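Local coordinates for protein catalase (Bacillus pumilus, PDB 4QOL) that breaks down hydrogen peroxide to water and oxygen at a heme, and also shows peroxidase-like reactivity toward phenolic substrates that gain access to its active site, at residues 91-96 / 298-303; 164-169 / 453-458; 7-12 / 36-41. One frame throughout, in Å; residues are numbered along the deposited sequence.

Contact 1. Residues 91-96 / 298-303. With HEM (protoporphyrin IX containing Fe), chain E.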
loop_
_atom_site.group_PDB
_atom_site.type_symbol
_atom_site.label_atom_id
_atom_site.label_comp_id
_atom_site.label_asym_id
_atom_site.label_seq_id
_atom_site.Cartn_x
_atom_site.Cartn_y
_atom_site.Cartn_z
ATOM N N VAL A 91 -13.987 -17.004 22.164
ATOM C CA VAL A 91 -12.654 -16.407 22.063
ATOM C C VAL A 91 -11.964 -16.868 20.782
ATOM O O VAL A 91 -12.287 -17.901 20.220
ATOM C CB VAL A 91 -11.698 -16.711 23.255
ATOM C CG1 VAL A 91 -12.239 -16.138 24.564
ATOM C CG2 VAL A 91 -11.437 -18.206 23.454
ATOM N N PHE A 92 -11.059 -16.025 20.330
ATOM C CA PHE A 92 -9.965 -16.397 19.460
ATOM C C PHE A 92 -8.656 -16.111 20.128
ATOM O O PHE A 92 -8.488 -15.022 20.680
ATOM C CB PHE A 92 -10.042 -15.655 18.091
ATOM C CG PHE A 92 -8.938 -16.051 17.148
ATOM C CD1 PHE A 92 -8.964 -17.281 16.533
ATOM C CD2 PHE A 92 -7.885 -15.197 16.922
ATOM C CE1 PHE A 92 -7.887 -17.690 15.703
ATOM C CE2 PHE A 92 -6.834 -15.593 16.089
ATOM C CZ PHE A 92 -6.856 -16.794 15.460
ATOM N N VAL A 93 -7.677 -17.024 19.958
ATOM C CA VAL A 93 -6.392 -16.952 20.667
ATOM C C VAL A 93 -5.277 -17.183 19.694
ATOM O O VAL A 93 -5.355 -18.089 18.880
ATOM C CB VAL A 93 -6.286 -18.021 21.826
ATOM C CG1 VAL A 93 -4.878 -18.026 22.412
ATOM C CG2 VAL A 93 -7.405 -17.770 22.862
ATOM N N ARG A 94 -4.279 -16.318 19.727
ATOM C CA ARG A 94 -3.045 -16.571 18.968
ATOM C C ARG A 94 -1.835 -16.661 19.935
ATOM O O ARG A 94 -1.660 -15.800 20.799
ATOM C CB ARG A 94 -2.776 -15.498 17.925
ATOM C CG ARG A 94 -1.586 -15.793 17.020
ATOM C CD ARG A 94 -1.550 -14.824 15.819
ATOM N NE ARG A 94 -0.372 -15.002 14.959
ATOM C CZ ARG A 94 0.851 -14.540 15.216
ATOM N NH1 ARG A 94 1.146 -13.935 16.315
ATOM N NH2 ARG A 94 1.814 -14.732 14.308
ATOM N N PHE A 95 -1.054 -17.728 19.756
ATOM C CA PHE A 95 0.212 -17.972 20.488
ATOM C C PHE A 95 1.305 -17.682 19.556
ATOM O O PHE A 95 1.134 -17.881 18.314
ATOM C CB PHE A 95 0.291 -19.418 20.983
ATOM C CG PHE A 95 -0.830 -19.802 21.951
ATOM C CD1 PHE A 95 -0.895 -19.326 23.243
ATOM C CD2 PHE A 95 -1.824 -20.682 21.519
ATOM C CE1 PHE A 95 -1.902 -19.752 24.105
ATOM C CE2 PHE A 95 -2.838 -21.099 22.373
ATOM C CZ PHE A 95 -2.889 -20.629 23.643
ATOM N N SER A 96 2.476 -17.318 20.058
ATOM C CA SER A 96 3.548 -16.931 19.186
ATOM C C SER A 96 4.896 -16.994 19.915
ATOM O O SER A 96 4.956 -16.982 21.154
ATOM C CB SER A 96 3.303 -15.497 18.673
ATOM O OG SER A 96 3.055 -14.620 19.744
ATOM N N MET A 298 -10.956 -21.056 30.211
ATOM C CA MET A 298 -10.952 -20.957 28.743
ATOM C C MET A 298 -10.502 -22.297 28.119
ATOM O O MET A 298 -9.462 -22.864 28.475
ATOM C CB MET A 298 -9.988 -19.855 28.276
ATOM C CG MET A 298 -9.842 -19.797 26.750
ATOM S SD MET A 298 -8.843 -18.362 26.261
ATOM C CE MET A 298 -7.189 -18.890 26.698
ATOM N N THR A 299 -11.303 -22.798 27.200
ATOM C CA THR A 299 -11.036 -24.043 26.506
ATOM C C THR A 299 -10.933 -23.723 25.034
ATOM O O THR A 299 -11.844 -23.108 24.457
ATOM C CB THR A 299 -12.163 -25.064 26.733
ATOM O OG1 THR A 299 -12.308 -25.230 28.145
ATOM C CG2 THR A 299 -11.872 -26.365 26.099
ATOM N N LEU A 300 -9.859 -24.176 24.420
ATOM C CA LEU A 300 -9.703 -24.029 22.973
ATOM C C LEU A 300 -10.078 -25.311 22.243
ATOM O O LEU A 300 -9.446 -26.366 22.473
ATOM C CB LEU A 300 -8.262 -23.639 22.644
ATOM C CG LEU A 300 -7.796 -22.346 23.332
ATOM C CD1 LEU A 300 -6.392 -22.020 22.862
ATOM C CD2 LEU A 300 -8.764 -21.198 23.080
ATOM N N ASN A 301 -11.079 -25.205 21.361
ATOM C CA ASN A 301 -11.733 -26.408 20.828
ATOM C C ASN A 301 -11.952 -26.429 19.298
ATOM O O ASN A 301 -12.607 -27.323 18.784
ATOM C CB ASN A 301 -13.049 -26.646 21.548
ATOM C CG ASN A 301 -14.058 -25.527 21.336
ATOM O OD1 ASN A 301 -13.866 -24.651 20.511
ATOM N ND2 ASN A 301 -15.139 -25.556 22.101
ATOM N N ARG A 302 -11.409 -25.456 18.576
ATOM C CA ARG A 302 -11.617 -25.391 17.132
ATOM C C ARG A 302 -10.405 -24.768 16.407
ATOM O O ARG A 302 -10.024 -23.638 16.689
ATOM C CB ARG A 302 -12.904 -24.617 16.855
ATOM C CG ARG A 302 -13.282 -24.579 15.397
ATOM C CD ARG A 302 -14.709 -24.072 15.148
ATOM N NE ARG A 302 -15.017 -22.827 15.865
ATOM C CZ ARG A 302 -15.007 -21.593 15.362
ATOM N NH1 ARG A 302 -14.696 -21.333 14.120
ATOM N NH2 ARG A 302 -15.316 -20.575 16.165
ATOM N N ASN A 303 -9.878 -25.472 15.402
ATOM C CA ASN A 303 -8.884 -24.902 14.560
ATOM C C ASN A 303 -9.558 -23.956 13.532
ATOM O O ASN A 303 -10.707 -24.148 13.145
ATOM C CB ASN A 303 -8.062 -25.980 13.866
ATOM C CG ASN A 303 -7.206 -26.751 14.841
ATOM O OD1 ASN A 303 -6.490 -26.153 15.655
ATOM N ND2 ASN A 303 -7.260 -28.059 14.762
HETATM C CHA HEM E . 2.523 -8.145 18.807
HETATM C CHB HEM E . 4.202 -3.719 19.869
HETATM C CHC HEM E . 4.939 -5.216 24.561
HETATM C CHD HEM E . 2.581 -9.313 23.496
HETATM C C1A HEM E . 2.951 -6.831 18.693
HETATM C C2A HEM E . 2.981 -6.069 17.481
HETATM C C3A HEM E . 3.450 -4.827 17.784
HETATM C C4A HEM E . 3.703 -4.816 19.168
HETATM C CMA HEM E . 3.619 -3.590 16.951
HETATM C CAA HEM E . 2.519 -6.576 16.153
HETATM C CBA HEM E . 0.982 -6.673 16.252
HETATM C CGA HEM E . 0.356 -6.989 14.946
HETATM O O1A HEM E . -0.841 -7.342 14.942
HETATM O O2A HEM E . 0.966 -6.806 13.868
HETATM C C1B HEM E . 4.554 -3.805 21.246
HETATM C C2B HEM E . 5.125 -2.699 21.950
HETATM C C3B HEM E . 5.355 -3.095 23.242
HETATM C C4B HEM E . 4.859 -4.474 23.364
HETATM C CMB HEM E . 5.405 -1.349 21.341
HETATM C CAB HEM E . 5.892 -2.333 24.371
HETATM C CBB HEM E . 5.958 -1.002 24.285
HETATM C C1C HEM E . 4.345 -6.473 24.674
HETATM C C2C HEM E . 4.035 -7.064 25.878
HETATM C C3C HEM E . 3.396 -8.227 25.576
HETATM C C4C HEM E . 3.235 -8.320 24.173
HETATM C CMC HEM E . 4.457 -6.525 27.228
HETATM C CAC HEM E . 2.797 -9.113 26.516
HETATM C CBC HEM E . 2.407 -8.601 27.671
HETATM C C1D HEM E . 2.398 -9.277 22.105
HETATM C C2D HEM E . 1.772 -10.393 21.394
HETATM C C3D HEM E . 1.771 -10.107 20.088
HETATM C C4D HEM E . 2.392 -8.790 20.005
HETATM C CMD HEM E . 1.270 -11.624 22.088
HETATM C CAD HEM E . 1.219 -10.935 18.955
HETATM C CBD HEM E . -0.304 -10.676 18.934
HETATM C CGD HEM E . -0.809 -11.545 17.819
HETATM O O1D HEM E . -1.013 -12.724 18.081
HETATM O O2D HEM E . -1.020 -11.089 16.663
HETATM N NA HEM E . 3.377 -6.031 19.757
HETATM N NB HEM E . 4.426 -4.806 22.136
HETATM N NC HEM E . 3.794 -7.198 23.641
HETATM N ND HEM E . 2.758 -8.329 21.247
HETATM FE FE HEM E . 3.561 -6.640 21.679
#

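Contact 2. Residues 164-169 / 453-458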
loop_
_atom_site.group_PDB
_atom_site.type_symbol
_atom_site.label_atom_id
_atom_site.label_comp_id
_atom_site.label_asym_id
_atom_site.label_seq_id
_atom_site.Cartn_x
_atom_site.Cartn_y
_atom_site.Cartn_z
ATOM N N TYR A 164 22.204 -7.637 22.072
ATOM C CA TYR A 164 21.113 -7.472 23.040
ATOM C C TYR A 164 21.628 -7.431 24.447
ATOM O O TYR A 164 21.037 -6.725 25.313
ATOM C CB TYR A 164 20.010 -8.524 22.892
ATOM C CG TYR A 164 20.297 -9.986 22.969
ATOM C CD1 TYR A 164 20.435 -10.615 24.167
ATOM C CD2 TYR A 164 20.364 -10.777 21.816
ATOM C CE1 TYR A 164 20.641 -11.984 24.256
ATOM C CE2 TYR A 164 20.491 -12.130 21.884
ATOM C CZ TYR A 164 20.663 -12.740 23.102
ATOM O OH TYR A 164 20.823 -14.136 23.178
ATOM N N TRP A 165 22.758 -8.117 24.715
ATOM C CA TRP A 165 23.343 -7.914 26.033
ATOM C C TRP A 165 23.894 -6.500 26.258
ATOM O O TRP A 165 23.795 -6.005 27.386
ATOM C CB TRP A 165 24.415 -8.984 26.346
ATOM C CG TRP A 165 23.807 -10.305 26.732
ATOM C CD1 TRP A 165 23.749 -11.442 25.977
ATOM C CD2 TRP A 165 23.163 -10.613 27.950
ATOM N NE1 TRP A 165 23.112 -12.445 26.668
ATOM C CE2 TRP A 165 22.741 -11.937 27.884
ATOM C CE3 TRP A 165 22.940 -9.894 29.160
ATOM C CZ2 TRP A 165 22.027 -12.551 28.925
ATOM C CZ3 TRP A 165 22.306 -10.521 30.200
ATOM C CH2 TRP A 165 21.809 -11.827 30.073
ATOM N N ASP A 166 24.393 -5.836 25.204
ATOM C CA ASP A 166 24.817 -4.452 25.313
ATOM C C ASP A 166 23.621 -3.634 25.804
ATOM O O ASP A 166 23.692 -2.907 26.798
ATOM C CB ASP A 166 25.293 -3.898 24.005
ATOM C CG ASP A 166 25.872 -2.470 24.100
ATOM O OD1 ASP A 166 26.416 -2.082 25.161
ATOM O OD2 ASP A 166 25.943 -1.818 23.028
ATOM N N PHE A 167 22.526 -3.749 25.099
ATOM C CA PHE A 167 21.287 -3.035 25.519
ATOM C C PHE A 167 20.803 -3.401 26.885
ATOM O O PHE A 167 20.470 -2.519 27.689
ATOM C CB PHE A 167 20.130 -3.262 24.485
ATOM C CG PHE A 167 18.824 -2.621 24.861
ATOM C CD1 PHE A 167 18.522 -1.270 24.516
ATOM C CD2 PHE A 167 17.900 -3.351 25.593
ATOM C CE1 PHE A 167 17.302 -0.697 24.983
ATOM C CE2 PHE A 167 16.738 -2.773 26.091
ATOM C CZ PHE A 167 16.416 -1.472 25.725
ATOM N N MET A 168 20.647 -4.692 27.147
ATOM C CA MET A 168 20.085 -5.132 28.405
ATOM C C MET A 168 20.911 -4.723 29.613
ATOM O O MET A 168 20.351 -4.250 30.632
ATOM C CB MET A 168 19.845 -6.629 28.420
ATOM C CG MET A 168 18.804 -7.116 27.468
ATOM S SD MET A 168 17.123 -6.529 27.698
ATOM C CE MET A 168 16.459 -7.220 26.155
ATOM N N THR A 169 22.218 -4.854 29.521
ATOM C CA THR A 169 23.098 -4.467 30.653
ATOM C C THR A 169 23.018 -2.985 31.025
ATOM O O THR A 169 23.128 -2.627 32.202
ATOM C CB THR A 169 24.581 -4.867 30.399
ATOM O OG1 THR A 169 25.099 -4.264 29.221
ATOM C CG2 THR A 169 24.712 -6.370 30.380
ATOM N N GLU A 453 33.872 -8.132 26.720
ATOM C CA GLU A 453 34.240 -8.370 28.124
ATOM C C GLU A 453 33.637 -7.352 29.095
ATOM O O GLU A 453 33.166 -7.719 30.160
ATOM C CB GLU A 453 35.763 -8.337 28.324
ATOM C CG GLU A 453 36.514 -9.542 27.779
ATOM C CD GLU A 453 35.922 -10.905 28.192
ATOM O OE1 GLU A 453 35.523 -11.111 29.366
ATOM O OE2 GLU A 453 35.867 -11.798 27.307
ATOM N N LYS A 454 33.604 -6.086 28.729
ATOM C CA LYS A 454 33.012 -5.059 29.568
ATOM C C LYS A 454 31.495 -5.307 29.741
ATOM O O LYS A 454 30.926 -5.104 30.778
ATOM C CB LYS A 454 33.256 -3.671 28.954
ATOM C CG LYS A 454 33.129 -2.451 29.866
ATOM C CD LYS A 454 33.419 -1.158 29.098
ATOM C CE LYS A 454 32.777 -1.221 27.707
ATOM N NZ LYS A 454 32.924 -0.026 26.833
ATOM N N THR A 455 30.823 -5.662 28.648
ATOM C CA THR A 455 29.394 -5.975 28.728
ATOM C C THR A 455 29.126 -7.204 29.609
ATOM O O THR A 455 28.202 -7.202 30.415
ATOM C CB THR A 455 28.783 -6.186 27.358
ATOM O OG1 THR A 455 28.814 -4.932 26.674
ATOM C CG2 THR A 455 27.362 -6.722 27.446
ATOM N N LYS A 456 29.939 -8.200 29.421
ATOM C CA LYS A 456 29.843 -9.444 30.200
ATOM C C LYS A 456 30.015 -9.168 31.696
ATOM O O LYS A 456 29.247 -9.670 32.519
ATOM C CB LYS A 456 30.934 -10.404 29.729
ATOM C CG LYS A 456 30.828 -11.803 30.304
ATOM C CD LYS A 456 32.117 -12.602 29.985
ATOM C CE LYS A 456 32.332 -12.752 28.517
ATOM N NZ LYS A 456 33.539 -13.567 28.257
ATOM N N LEU A 457 30.988 -8.335 32.034
ATOM C CA LEU A 457 31.179 -7.882 33.445
ATOM C C LEU A 457 29.939 -7.163 33.956
ATOM O O LEU A 457 29.511 -7.380 35.073
ATOM C CB LEU A 457 32.415 -6.978 33.580
ATOM C CG LEU A 457 32.844 -6.477 34.929
ATOM C CD1 LEU A 457 33.048 -7.679 35.861
ATOM C CD2 LEU A 457 34.118 -5.631 34.831
ATOM N N LEU A 458 29.398 -6.235 33.152
ATOM C CA LEU A 458 28.247 -5.450 33.633
ATOM C C LEU A 458 27.060 -6.385 33.848
ATOM O O LEU A 458 26.355 -6.263 34.799
ATOM C CB LEU A 458 27.964 -4.306 32.605
ATOM C CG LEU A 458 26.796 -3.382 33.022
ATOM C CD1 LEU A 458 27.009 -2.692 34.397
ATOM C CD2 LEU A 458 26.556 -2.312 31.944
HETATM O O HOH W 1 27.088 -2.906 27.580
#

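Contact 3. Residues 7-12 / 36-41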
loop_
_atom_site.group_PDB
_atom_site.type_symbol
_atom_site.label_atom_id
_atom_site.label_comp_id
_atom_site.label_asym_id
_atom_site.label_seq_id
_atom_site.Cartn_x
_atom_site.Cartn_y
_atom_site.Cartn_z
ATOM N N LYS A 7 -17.899 -28.533 -9.871
ATOM C CA LYS A 7 -17.817 -27.092 -9.953
ATOM C C LYS A 7 -16.883 -26.760 -11.137
ATOM O O LYS A 7 -15.895 -27.452 -11.343
ATOM C CB LYS A 7 -17.240 -26.571 -8.655
ATOM C CG LYS A 7 -18.272 -26.399 -7.554
ATOM C CD LYS A 7 -17.597 -25.989 -6.229
ATOM C CE LYS A 7 -18.129 -26.746 -5.027
ATOM N NZ LYS A 7 -17.610 -28.139 -4.996
ATOM N N ASN A 8 -17.213 -25.737 -11.905
ATOM C CA ASN A 8 -16.275 -25.132 -12.790
ATOM C C ASN A 8 -15.197 -24.325 -12.061
ATOM O O ASN A 8 -15.481 -23.552 -11.172
ATOM C CB ASN A 8 -16.913 -24.184 -13.795
ATOM C CG ASN A 8 -17.835 -24.906 -14.748
ATOM O OD1 ASN A 8 -17.519 -26.004 -15.257
ATOM N ND2 ASN A 8 -18.960 -24.277 -15.025
ATOM N N LEU A 9 -13.979 -24.489 -12.535
ATOM C CA LEU A 9 -12.932 -23.493 -12.289
ATOM C C LEU A 9 -13.283 -22.249 -13.079
ATOM O O LEU A 9 -13.615 -22.358 -14.207
ATOM C CB LEU A 9 -11.574 -24.087 -12.684
ATOM C CG LEU A 9 -10.392 -23.262 -12.219
ATOM C CD1 LEU A 9 -10.043 -23.629 -10.795
ATOM C CD2 LEU A 9 -9.187 -23.511 -13.127
ATOM N N THR A 10 -13.266 -21.077 -12.443
ATOM C CA THR A 10 -13.620 -19.832 -13.111
ATOM C C THR A 10 -12.499 -18.800 -12.933
ATOM O O THR A 10 -11.686 -18.885 -12.036
ATOM C CB THR A 10 -14.913 -19.252 -12.544
ATOM O OG1 THR A 10 -14.675 -18.717 -11.233
ATOM C CG2 THR A 10 -16.005 -20.259 -12.501
ATOM N N THR A 11 -12.559 -17.768 -13.740
ATOM C CA THR A 11 -11.827 -16.538 -13.423
ATOM C C THR A 11 -12.554 -15.793 -12.281
ATOM O O THR A 11 -13.686 -16.150 -11.898
ATOM C CB THR A 11 -11.792 -15.610 -14.639
ATOM O OG1 THR A 11 -13.096 -15.087 -14.955
ATOM C CG2 THR A 11 -11.175 -16.301 -15.887
ATOM N N ASN A 12 -11.974 -14.692 -11.800
ATOM C CA ASN A 12 -12.642 -13.817 -10.848
ATOM C C ASN A 12 -13.838 -13.050 -11.383
ATOM O O ASN A 12 -14.601 -12.497 -10.582
ATOM C CB ASN A 12 -11.642 -12.885 -10.163
ATOM C CG ASN A 12 -10.598 -13.628 -9.383
ATOM O OD1 ASN A 12 -10.839 -14.716 -8.840
ATOM N ND2 ASN A 12 -9.388 -13.057 -9.315
ATOM N N ASP A 36 -4.274 -13.269 -22.643
ATOM C CA ASP A 36 -4.527 -14.496 -21.884
ATOM C C ASP A 36 -4.941 -14.029 -20.514
ATOM O O ASP A 36 -4.116 -13.967 -19.581
ATOM C CB ASP A 36 -3.253 -15.355 -21.801
ATOM C CG ASP A 36 -3.508 -16.741 -21.180
ATOM O OD1 ASP A 36 -4.563 -16.925 -20.547
ATOM O OD2 ASP A 36 -2.675 -17.645 -21.425
ATOM N N TYR A 37 -6.188 -13.615 -20.396
ATOM C CA TYR A 37 -6.635 -13.008 -19.160
ATOM C C TYR A 37 -6.490 -13.977 -17.977
ATOM O O TYR A 37 -6.138 -13.569 -16.872
ATOM C CB TYR A 37 -8.112 -12.573 -19.281
ATOM C CG TYR A 37 -8.670 -12.012 -17.976
ATOM C CD1 TYR A 37 -8.447 -10.672 -17.640
ATOM C CD2 TYR A 37 -9.399 -12.813 -17.056
ATOM C CE1 TYR A 37 -8.962 -10.136 -16.473
ATOM C CE2 TYR A 37 -9.876 -12.275 -15.876
ATOM C CZ TYR A 37 -9.674 -10.927 -15.585
ATOM O OH TYR A 37 -10.108 -10.405 -14.391
ATOM N N HIS A 38 -6.837 -15.245 -18.189
ATOM C CA HIS A 38 -6.712 -16.212 -17.119
ATOM C C HIS A 38 -5.282 -16.318 -16.579
ATOM O O HIS A 38 -5.066 -16.325 -15.363
ATOM C CB HIS A 38 -7.207 -17.602 -17.570
ATOM C CG HIS A 38 -7.046 -18.697 -16.534
ATOM N ND1 HIS A 38 -7.390 -18.546 -15.208
ATOM C CD2 HIS A 38 -6.645 -19.978 -16.650
ATOM C CE1 HIS A 38 -7.190 -19.679 -14.553
ATOM N NE2 HIS A 38 -6.679 -20.543 -15.386
ATOM N N LEU A 39 -4.312 -16.423 -17.462
ATOM C CA LEU A 39 -2.895 -16.502 -17.067
ATOM C C LEU A 39 -2.523 -15.252 -16.240
ATOM O O LEU A 39 -1.965 -15.367 -15.141
ATOM C CB LEU A 39 -1.929 -16.595 -18.260
ATOM C CG LEU A 39 -0.423 -16.551 -18.014
ATOM C CD1 LEU A 39 0.036 -17.843 -17.306
ATOM C CD2 LEU A 39 0.436 -16.384 -19.294
ATOM N N ILE A 40 -2.835 -14.079 -16.787
ATOM C CA ILE A 40 -2.378 -12.868 -16.167
ATOM C C ILE A 40 -3.124 -12.674 -14.829
ATOM O O ILE A 40 -2.509 -12.305 -13.792
ATOM C CB ILE A 40 -2.512 -11.653 -17.088
ATOM C CG1 ILE A 40 -1.673 -11.811 -18.343
ATOM C CG2 ILE A 40 -2.127 -10.381 -16.353
ATOM C CD1 ILE A 40 -0.217 -12.060 -18.059
ATOM N N GLU A 41 -4.433 -12.979 -14.766
ATOM C CA GLU A 41 -5.166 -12.745 -13.510
ATOM C C GLU A 41 -4.617 -13.674 -12.411
ATOM O O GLU A 41 -4.481 -13.283 -11.248
ATOM C CB GLU A 41 -6.670 -13.008 -13.716
ATOM C CG GLU A 41 -7.575 -12.757 -12.481
ATOM C CD GLU A 41 -9.021 -13.267 -12.673
ATOM O OE1 GLU A 41 -9.236 -14.461 -12.503
ATOM O OE2 GLU A 41 -9.902 -12.434 -12.751
#

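Contact 1. Residues 91-96 / 298-303
Val93 CG2 is met by both Met298 SD at 3.7 Å and Leu300 CD2, also at 3.7 Å. Val93 and Met298 meet tip to tip, whereas the Leu300 side chain runs across Val93 at roughly a right angle. The methionine chain runs extended through chi1 and chi2 (175° and 174°), carrying SD to the valines, and the bend at chi3 then turns CE toward Val93 CG2; Val91 CG2 lies 3.8 Å from this same SD. On the other branch of the leucine, Leu300 CD1 abuts the edge of the Phe95 ring near its plane, 3.7 Å from CE2. One face of that ring is covered by Val93 CG1, 3.5 Å above the plane toward the rim, so the valine packs against Phe95, two residues on in its own strand, as well as against 298-303.

The next shell is polar and lies on the other side of strand 88-96. There Arg94, its chain extended from CG to NE, gives an NH1 bond of 3.0 Å to the heme propionate oxygen O1D, while NH1 also bonds His57 O. Arg54 joins it in holding the heme.

Segments 91-96 and 298-302 cross at 86°, and their strands both pair with strand 60-69 in the curled antiparallel sheet of the catalase barrel, where the side chains of the contact pack with Trp259 of strand 258-267 and Phe114 of strand 113-120.

Contact 2. Residues 164-169 / 453-458
A helix-helix packing joins the catalase core to its C-terminal helical region: helix 161-169 lies against the first turns of helix 453-466, with the segment axes 9.3 Å apart and inclined at 44°. Two threonines, Thr169 and Thr455, cross at about a right angle in the middle, and their small side chains let the backbones come close. Thr455 CG2 stands anti to its own backbone N (OG1 chi1 -67°), a setting that presses the methyl onto the first helix, 3.6 Å from Trp165 O. In return, Thr169 CG2 rests 3.6 Å from Thr455 O. One turn further on, Leu458 lays its CD2 branch obliquely over Thr169, with CD2 3.6 Å from Thr169 CB.

The polar side of the interface is bridged rather than joined directly. The Asp166 and Thr455 side chains also cross at about a right angle, with Asp166 OD1 4.0 Å from Thr455 OG1, and a single water binds both of these atoms as well as Thr169 OG1. Both ends of this bridge are further held by the second subunit: Asp166 OD2 receives bonds from Tyr384 OH and Arg388 N of that chain, and Thr455 OG1 is bonded by its Arg388 NH2. The carboxylate is thus fixed through both oxygens, and its buried charge is probably eased by these two donors and by the water. On the other flank, Trp165 turns its indole away, NE1 bonding Asp447 of helix 434-448, so a second helix of the C-terminal region is tied in.

The bridging water donates to Asp166 OD1 at 2.6 Å and to Thr169 OG1 at 2.9 Å.

Contact 3. Residues 7-12 / 36-41
Asn12 and Glu41 carry the polar part of this contact. The backbone N of Asn12 donates to Glu41 OE1 at 2.8 Å, nearly straight (165°) and onto the syn lone pair. The other oxygen of the carboxylate, OE2, accepts from Tyr37 OH at 2.6 Å, on its anti side and 31° out of the carboxylate plane, a bond one helical turn back that limits rotation of the group. The Asn12 amide stacks on the carboxylate with the planes 26° apart, its ND2 meanwhile bonding Gln368 of the third subunit.

Van der Waals contacts lie alongside. Thr11 CB approaches the edge of the Tyr37 ring, 4.0 Å from CE2, while Leu9 CD2 and Thr11 CG2 come loosely and obliquely to the His38 imidazole, whose NE2 is bonded to Asn20.

Capping is the third kind: Asp36 is the N-cap of the helix, its OD1 accepting from Leu39 N at 3.1 Å and also forming a salt bridge with Arg413 of the fourth subunit.

The N-terminal arm therefore lies along the first turn of helix 37-46, between that helix and Pro363, His365, Asn366 and Gln368 of the third subunit, an interlocking of arms characteristic of catalase tetramers.

Overall arrangement
From the N terminus, contact 3 comes first: it closes a short loop of 23 residues, almost without regular structure, by folding the arm back onto helix 37-46 among other subunits. Only afterwards does contact 1 open, at strand 88-96; it closes at strand 293-302, the two strands being joined through strand 60-69 within the barrel. Contact 2 starts within that span and ends far beyond it, so contacts 1 and 2 cross along the chain. They lie on opposite sides of the chain's centre, with centres about 38 Å apart. Contact 2 joins the core's helix 161-169 to the C-terminal helices; contacts 2 and 3, about 58 Å apart between centres, both touch the second subunit.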